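Local coordinates for A223 penton protein C-terminal domain-containing protein (Sulfolobus turreted icosahedral virus, PDB 4IL7), which is a structural capsid protein of the virus that probably forms its pentons, here represented by the C-terminal, partial jelly-roll domain, at residues N76-L87 / L147-E158. The protein carries 1 engineered substitution. Sequence-based numbering, arbitrary orientation.
Sequences NYLIYSGFGTSL and LTSSSAILIYEE
I153 and I155 pack the buried face of this antiparallel pair, where beta-branched side chains suit an extended backbone. I153 sets CG2 at the edge of the Y80 ring, 4.1 Å from CD2, while I155 turns CG1 beside its own backbone N (chi1 -56°), and its CD1 meets L87 CD2 tip to tip at 4.1 Å. L87 comes from beyond the corner at G84 and T85, so it belongs to the other sheet of the sandwich. G82 leaves room for the Y80 hydroxyl, which would clash with a CB here. Within this chain, strand 76-83 is outermost in its sheet, and a classic beta bulge interrupts its pairing: I79 N and Y80 N both donate to I155 O, at 2.9 and 3.0 Å, from the same face of the carbonyl plane. At the far end both segments turn the corner between the two sheets of the partial jelly roll, at 84-85 and at 148-149, and L147 N bonds T85 O at 2.9 Å. The outer face is looser. There L78 and L154 cross nearly at right angles, with their CD1 atoms 3.8 Å apart. Near the chain ends, polar N76 suits this solvent-facing end: its amide runs alongside Y156, planes 65° apart, with OD1 at the ring edge, 3.6 Å from CE2.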
ATOM      1  N   ASN A  76      14.582  -1.354  -4.288  1.00 32.29           N
ATOM      2  CA  ASN A  76      13.170  -0.991  -4.217  1.00 25.62           C
ATOM      3  C   ASN A  76      12.408  -1.431  -5.439  1.00 23.90           C
ATOM      4  O   ASN A  76      12.653  -0.914  -6.509  1.00 28.89           O
ATOM      5  CB  ASN A  76      13.029   0.509  -4.062  1.00 29.57           C
ATOM      6  CG  ASN A  76      13.501   1.023  -2.713  1.00 32.38           C
ATOM      7  OD1 ASN A  76      13.278   0.400  -1.661  1.00 30.64           O
ATOM      8  ND2 ASN A  76      14.076   2.237  -2.705  1.00 42.51           N
ATOM      9  N   TYR A  77      11.475  -2.381  -5.307  1.00 26.29           N
ATOM     10  CA  TYR A  77      10.728  -3.000  -6.415  1.00 26.54           C
ATOM     11  C   TYR A  77       9.402  -2.243  -6.511  1.00 22.72           C
ATOM     12  O   TYR A  77       8.621  -2.209  -5.549  1.00 21.15           O
ATOM     13  CB  TYR A  77      10.430  -4.477  -6.127  1.00 33.41           C
ATOM     14  CG  TYR A  77       9.729  -5.270  -7.271  1.00 43.10           C
ATOM     15  CD1 TYR A  77      10.464  -6.139  -8.095  1.00 74.66           C
ATOM     16  CD2 TYR A  77       8.318  -5.192  -7.508  1.00 68.77           C
ATOM     17  CE1 TYR A  77       9.849  -6.870  -9.115  1.00 80.32           C
ATOM     18  CE2 TYR A  77       7.707  -5.925  -8.540  1.00 77.52           C
ATOM     19  CZ  TYR A  77       8.482  -6.762  -9.336  1.00 82.14           C
ATOM     20  OH  TYR A  77       7.910  -7.499 -10.369  1.00101.29           O
ATOM     21  N   LEU A  78       9.174  -1.638  -7.669  1.00 21.36           N
ATOM     22  CA  LEU A  78       7.948  -0.877  -7.920  1.00 17.70           C
ATOM     23  C   LEU A  78       6.792  -1.837  -8.072  1.00 17.39           C
ATOM     24  O   LEU A  78       6.803  -2.784  -8.889  1.00 20.51           O
ATOM     25  CB  LEU A  78       8.110  -0.034  -9.176  1.00 17.93           C
ATOM     26  CG  LEU A  78       6.877   0.783  -9.625  1.00 16.64           C
ATOM     27  CD1 LEU A  78       6.514   1.793  -8.558  1.00 16.57           C
ATOM     28  CD2 LEU A  78       7.155   1.453 -10.916  1.00 18.24           C
ATOM     29  N   ILE A  79       5.675  -1.535  -7.369  1.00 16.85           N
ATOM     30  CA  ILE A  79       4.453  -2.314  -7.478  1.00 17.99           C
ATOM     31  C   ILE A  79       3.341  -1.530  -8.183  1.00 15.39           C
ATOM     32  O   ILE A  79       2.637  -2.078  -9.042  1.00 18.26           O
ATOM     33  CB  ILE A  79       4.001  -2.828  -6.091  1.00 18.00           C
ATOM     34  CG1 ILE A  79       5.054  -3.810  -5.526  1.00 19.67           C
ATOM     35  CG2 ILE A  79       2.608  -3.442  -6.120  1.00 18.76           C
ATOM     36  CD1 ILE A  79       4.867  -4.127  -4.051  1.00 22.24           C
ATOM     37  N   TYR A  80       3.141  -0.268  -7.802  1.00 14.79           N
ATOM     38  CA  TYR A  80       2.049   0.535  -8.396  1.00 14.31           C
ATOM     39  C   TYR A  80       2.361   2.023  -8.264  1.00 13.03           C
ATOM     40  O   TYR A  80       2.888   2.480  -7.246  1.00 14.84           O
ATOM     41  CB  TYR A  80       0.711   0.266  -7.709  1.00 15.85           C
ATOM     42  CG  TYR A  80      -0.447   1.082  -8.260  1.00 14.76           C
ATOM     43  CD1 TYR A  80      -0.906   0.866  -9.511  1.00 16.35           C
ATOM     44  CD2 TYR A  80      -0.967   2.127  -7.537  1.00 13.91           C
ATOM     45  CE1 TYR A  80      -1.955   1.610  -9.999  1.00 17.27           C
ATOM     46  CE2 TYR A  80      -2.032   2.896  -8.044  1.00 13.83           C
ATOM     47  CZ  TYR A  80      -2.527   2.621  -9.272  1.00 15.25           C
ATOM     48  OH  TYR A  80      -3.582   3.354  -9.853  1.00 17.23           O
ATOM     49  N   SER A  81       2.066   2.785  -9.282  1.00 13.02           N
ATOM     50  CA  SER A  81       2.063   4.240  -9.185  1.00 12.48           C
ATOM     51  C   SER A  81       0.810   4.744  -9.825  1.00 12.33           C
ATOM     52  O   SER A  81       0.539   4.431 -11.000  1.00 14.80           O
ATOM     53  CB  SER A  81       3.290   4.778  -9.954  1.00 13.51           C
ATOM     54  OG  SER A  81       3.323   6.190 -10.009  1.00 16.87           O
ATOM     55  N   GLY A  82       0.041   5.589  -9.179  1.00 11.68           N
ATOM     56  CA  GLY A  82      -1.170   6.106  -9.734  1.00 11.67           C
ATOM     57  C   GLY A  82      -1.794   7.194  -8.882  1.00 11.96           C
ATOM     58  O   GLY A  82      -1.121   7.785  -8.031  1.00 12.61           O
ATOM     59  N   PHE A  83      -3.090   7.382  -9.028  0.50 11.72           N
ATOM     60  CA  PHE A  83      -3.755   8.551  -8.551  0.50 11.66           C
ATOM     61  C   PHE A  83      -5.212   8.179  -8.205  0.50 11.57           C
ATOM     62  O   PHE A  83      -5.780   7.287  -8.824  0.50 11.71           O
ATOM     63  CB  PHE A  83      -3.725   9.626  -9.649  0.50 11.97           C
ATOM     64  CG  PHE A  83      -2.352   9.965 -10.104  0.50 12.75           C
ATOM     65  CD1 PHE A  83      -1.807   9.387 -11.287  0.50 14.27           C
ATOM     66  CD2 PHE A  83      -1.589  10.802  -9.302  0.50 15.17           C
ATOM     67  CE1 PHE A  83      -0.498   9.665 -11.629  0.50 16.50           C
ATOM     68  CE2 PHE A  83      -0.250  11.065  -9.683  0.50 19.99           C
ATOM     69  CZ  PHE A  83       0.281  10.500 -10.827  0.50 20.56           C
ATOM     70  N   GLY A  84      -5.750   8.849  -7.182  1.00 11.80           N
ATOM     71  CA  GLY A  84      -7.167   8.777  -6.861  1.00 12.67           C
ATOM     72  C   GLY A  84      -7.364   8.374  -5.422  1.00 12.08           C
ATOM     73  O   GLY A  84      -6.688   8.826  -4.522  1.00 12.51           O
ATOM     74  N   THR A  85      -8.356   7.488  -5.213  1.00 11.97           N
ATOM     75  CA  THR A  85      -8.711   7.027  -3.888  1.00 11.36           C
ATOM     76  C   THR A  85      -8.849   5.503  -3.781  1.00 11.49           C
ATOM     77  O   THR A  85      -9.245   5.031  -2.713  1.00 13.83           O
ATOM     78  CB  THR A  85     -10.006   7.672  -3.373  1.00 12.57           C
ATOM     79  OG1 THR A  85     -11.051   7.305  -4.298  1.00 13.66           O
ATOM     80  CG2 THR A  85      -9.896   9.155  -3.269  1.00 13.46           C
ATOM     81  N   SER A  86      -8.571   4.755  -4.825  0.50 12.05           N
ATOM     82  CA  SER A  86      -8.515   3.331  -4.715  0.50 13.81           C
ATOM     83  C   SER A  86      -7.665   2.708  -5.841  0.50 13.10           C
ATOM     84  O   SER A  86      -7.205   3.393  -6.727  0.50 12.62           O
ATOM     85  CB  SER A  86      -9.939   2.767  -4.693  0.50 16.39           C
ATOM     86  OG  SER A  86     -10.531   2.946  -5.939  0.50 19.83           O
ATOM     87  N   LEU A  87      -7.470   1.415  -5.782  1.00 12.59           N
ATOM     88  CA  LEU A  87      -6.583   0.705  -6.718  1.00 13.53           C
ATOM     89  C   LEU A  87      -7.342   0.038  -7.832  1.00 15.34           C
ATOM     90  O   LEU A  87      -8.379  -0.518  -7.549  1.00 17.59           O
ATOM     91  CB  LEU A  87      -5.692  -0.285  -5.960  1.00 13.53           C
ATOM     92  CG  LEU A  87      -4.803   0.262  -4.857  1.00 13.40           C
ATOM     93  CD1 LEU A  87      -4.138  -0.843  -4.102  1.00 15.50           C
ATOM     94  CD2 LEU A  87      -3.774   1.234  -5.390  1.00 15.66           C
ATOM     95  N   LEU A 147      -8.982   5.545   0.123  1.00 11.98           N
ATOM     96  CA  LEU A 147      -8.557   6.833   0.630  1.00 12.24           C
ATOM     97  C   LEU A 147      -9.729   7.751   0.795  1.00 13.53           C
ATOM     98  O   LEU A 147     -10.708   7.647   0.028  1.00 14.85           O
ATOM     99  CB  LEU A 147      -7.468   7.487  -0.207  1.00 11.49           C
ATOM    100  CG  LEU A 147      -6.265   6.647  -0.574  1.00 11.99           C
ATOM    101  CD1 LEU A 147      -5.287   7.444  -1.372  1.00 12.45           C
ATOM    102  CD2 LEU A 147      -5.580   6.030   0.646  1.00 14.70           C
ATOM    103  N   THR A 148      -9.576   8.699   1.734  1.00 14.32           N
ATOM    104  CA  THR A 148     -10.665   9.656   1.982  1.00 15.75           C
ATOM    105  C   THR A 148     -10.609  10.884   1.094  1.00 17.84           C
ATOM    106  O   THR A 148     -11.569  11.662   1.045  1.00 20.41           O
ATOM    107  CB  THR A 148     -10.715  10.038   3.469  1.00 18.58           C
ATOM    108  OG1 THR A 148      -9.446  10.595   3.856  1.00 20.63           O
ATOM    109  CG2 THR A 148     -11.053   8.819   4.304  1.00 20.00           C
ATOM    110  N   SER A 149      -9.477  11.138   0.431  1.00 17.19           N
ATOM    111  CA  SER A 149      -9.381  12.224  -0.523  1.00 18.44           C
ATOM    112  C   SER A 149      -8.324  11.874  -1.564  1.00 16.04           C
ATOM    113  O   SER A 149      -7.404  11.077  -1.339  1.00 14.98           O
ATOM    114  CB  SER A 149      -9.145  13.544   0.128  1.00 25.40           C
ATOM    115  OG  SER A 149      -7.936  13.610   0.672  1.00 27.90           O
ATOM    116  N   SER A 150      -8.515  12.391  -2.761  0.50 14.85           N
ATOM    117  CA  SER A 150      -7.671  12.025  -3.870  0.50 13.97           C
ATOM    118  C   SER A 150      -6.230  12.390  -3.607  0.50 13.86           C
ATOM    119  O   SER A 150      -5.865  13.486  -3.181  0.50 15.60           O
ATOM    120  CB  SER A 150      -8.146  12.735  -5.099  0.50 14.53           C
ATOM    121  OG  SER A 150      -7.492  12.323  -6.292  0.50 16.60           O
ATOM    122  N   SER A 151      -5.419  11.447  -3.938  1.00 13.18           N
ATOM    123  CA  SER A 151      -3.995  11.486  -3.659  1.00 12.01           C
ATOM    124  C   SER A 151      -3.170  10.878  -4.743  1.00 12.92           C
ATOM    125  O   SER A 151      -3.650  10.060  -5.527  1.00 14.31           O
ATOM    126  CB  SER A 151      -3.709  10.738  -2.368  1.00 13.36           C
ATOM    127  OG  SER A 151      -4.500  11.219  -1.273  1.00 14.92           O
ATOM    128  N   ALA A 152      -1.884  11.147  -4.726  1.00 13.49           N
ATOM    129  CA  ALA A 152      -0.911  10.369  -5.482  1.00 13.34           C
ATOM    130  C   ALA A 152      -0.571   9.133  -4.663  1.00 12.54           C
ATOM    131  O   ALA A 152      -0.317   9.268  -3.443  1.00 14.98           O
ATOM    132  CB  ALA A 152       0.324  11.213  -5.773  1.00 14.21           C
ATOM    133  N   ILE A 153      -0.491   7.991  -5.298  1.00 12.32           N
ATOM    134  CA  ILE A 153      -0.293   6.723  -4.636  1.00 11.94           C
ATOM    135  C   ILE A 153       0.918   6.050  -5.223  1.00 11.63           C
ATOM    136  O   ILE A 153       0.943   5.729  -6.421  1.00 13.50           O
ATOM    137  CB  ILE A 153      -1.541   5.847  -4.840  1.00 13.16           C
ATOM    138  CG1 ILE A 153      -2.818   6.486  -4.323  1.00 12.88           C
ATOM    139  CG2 ILE A 153      -1.336   4.455  -4.239  1.00 13.70           C
ATOM    140  CD1 ILE A 153      -4.098   5.889  -4.908  1.00 14.95           C
ATOM    141  N   LEU A 154       1.924   5.752  -4.394  1.00 12.06           N
ATOM    142  CA  LEU A 154       3.130   5.041  -4.810  1.00 12.03           C
ATOM    143  C   LEU A 154       3.292   3.828  -3.897  1.00 12.21           C
ATOM    144  O   LEU A 154       3.252   3.999  -2.678  1.00 13.45           O
ATOM    145  CB  LEU A 154       4.323   5.948  -4.701  1.00 12.76           C
ATOM    146  CG  LEU A 154       5.699   5.306  -4.965  1.00 14.33           C
ATOM    147  CD1 LEU A 154       5.807   4.906  -6.412  1.00 16.79           C
ATOM    148  CD2 LEU A 154       6.805   6.232  -4.509  1.00 15.41           C
ATOM    149  N   ILE A 155       3.393   2.647  -4.488  1.00 12.05           N
ATOM    150  CA  ILE A 155       3.548   1.433  -3.704  1.00 12.85           C
ATOM    151  C   ILE A 155       4.782   0.709  -4.244  1.00 13.58           C
ATOM    152  O   ILE A 155       4.900   0.459  -5.442  1.00 14.32           O
ATOM    153  CB  ILE A 155       2.331   0.497  -3.838  1.00 13.15           C
ATOM    154  CG1 ILE A 155       1.055   1.240  -3.436  1.00 13.97           C
ATOM    155  CG2 ILE A 155       2.550  -0.736  -2.980  1.00 15.10           C
ATOM    156  CD1 ILE A 155      -0.221   0.439  -3.570  1.00 15.08           C
ATOM    157  N   TYR A 156       5.721   0.396  -3.362  1.00 14.71           N
ATOM    158  CA  TYR A 156       6.897  -0.349  -3.753  1.00 15.24           C
ATOM    159  C   TYR A 156       7.341  -1.178  -2.548  1.00 16.89           C
ATOM    160  O   TYR A 156       6.827  -1.028  -1.465  1.00 17.59           O
ATOM    161  CB  TYR A 156       8.057   0.610  -4.167  1.00 15.66           C
ATOM    162  CG  TYR A 156       8.575   1.590  -3.161  1.00 17.10           C
ATOM    163  CD1 TYR A 156       7.993   2.812  -2.976  1.00 17.32           C
ATOM    164  CD2 TYR A 156       9.709   1.295  -2.400  1.00 20.44           C
ATOM    165  CE1 TYR A 156       8.482   3.717  -2.059  1.00 20.05           C
ATOM    166  CE2 TYR A 156      10.227   2.219  -1.510  1.00 21.42           C
ATOM    167  CZ  TYR A 156       9.652   3.436  -1.336  1.00 21.17           C
ATOM    168  OH  TYR A 156      10.159   4.347  -0.434  1.00 24.79           O
ATOM    169  N   GLU A 157       8.266  -2.104  -2.763  1.00 19.07           N
ATOM    170  CA  GLU A 157       8.799  -2.959  -1.687  1.00 20.21           C
ATOM    171  C   GLU A 157      10.305  -2.828  -1.597  1.00 20.62           C
ATOM    172  O   GLU A 157      11.024  -2.952  -2.588  1.00 24.46           O
ATOM    173  CB  GLU A 157       8.469  -4.416  -1.938  1.00 21.98           C
ATOM    174  CG  GLU A 157       8.860  -5.302  -0.784  1.00 22.05           C
ATOM    175  CD  GLU A 157       8.638  -6.771  -0.955  1.00 21.29           C
ATOM    176  OE1 GLU A 157       8.464  -7.278  -2.082  1.00 24.68           O
ATOM    177  OE2 GLU A 157       8.587  -7.387   0.144  1.00 25.62           O
ATOM    178  N   GLU A 158      10.777  -2.594  -0.367  0.50 22.28           N
ATOM    179  CA  GLU A 158      12.189  -2.597  -0.024  0.50 25.08           C
ATOM    180  C   GLU A 158      12.551  -4.057   0.217  0.50 30.56           C
ATOM    181  O   GLU A 158      11.975  -4.689   1.097  0.50 28.61           O
ATOM    182  CB  GLU A 158      12.448  -1.809   1.272  0.50 28.01           C
ATOM    183  CG  GLU A 158      12.056  -0.337   1.298  0.50 28.58           C
ATOM    184  CD  GLU A 158      12.637   0.447   2.483  0.50 37.47           C
ATOM    185  OE1 GLU A 158      12.074   1.535   2.810  0.50 38.03           O
ATOM    186  OE2 GLU A 158      13.646   0.001   3.076  0.50 41.35           O
TER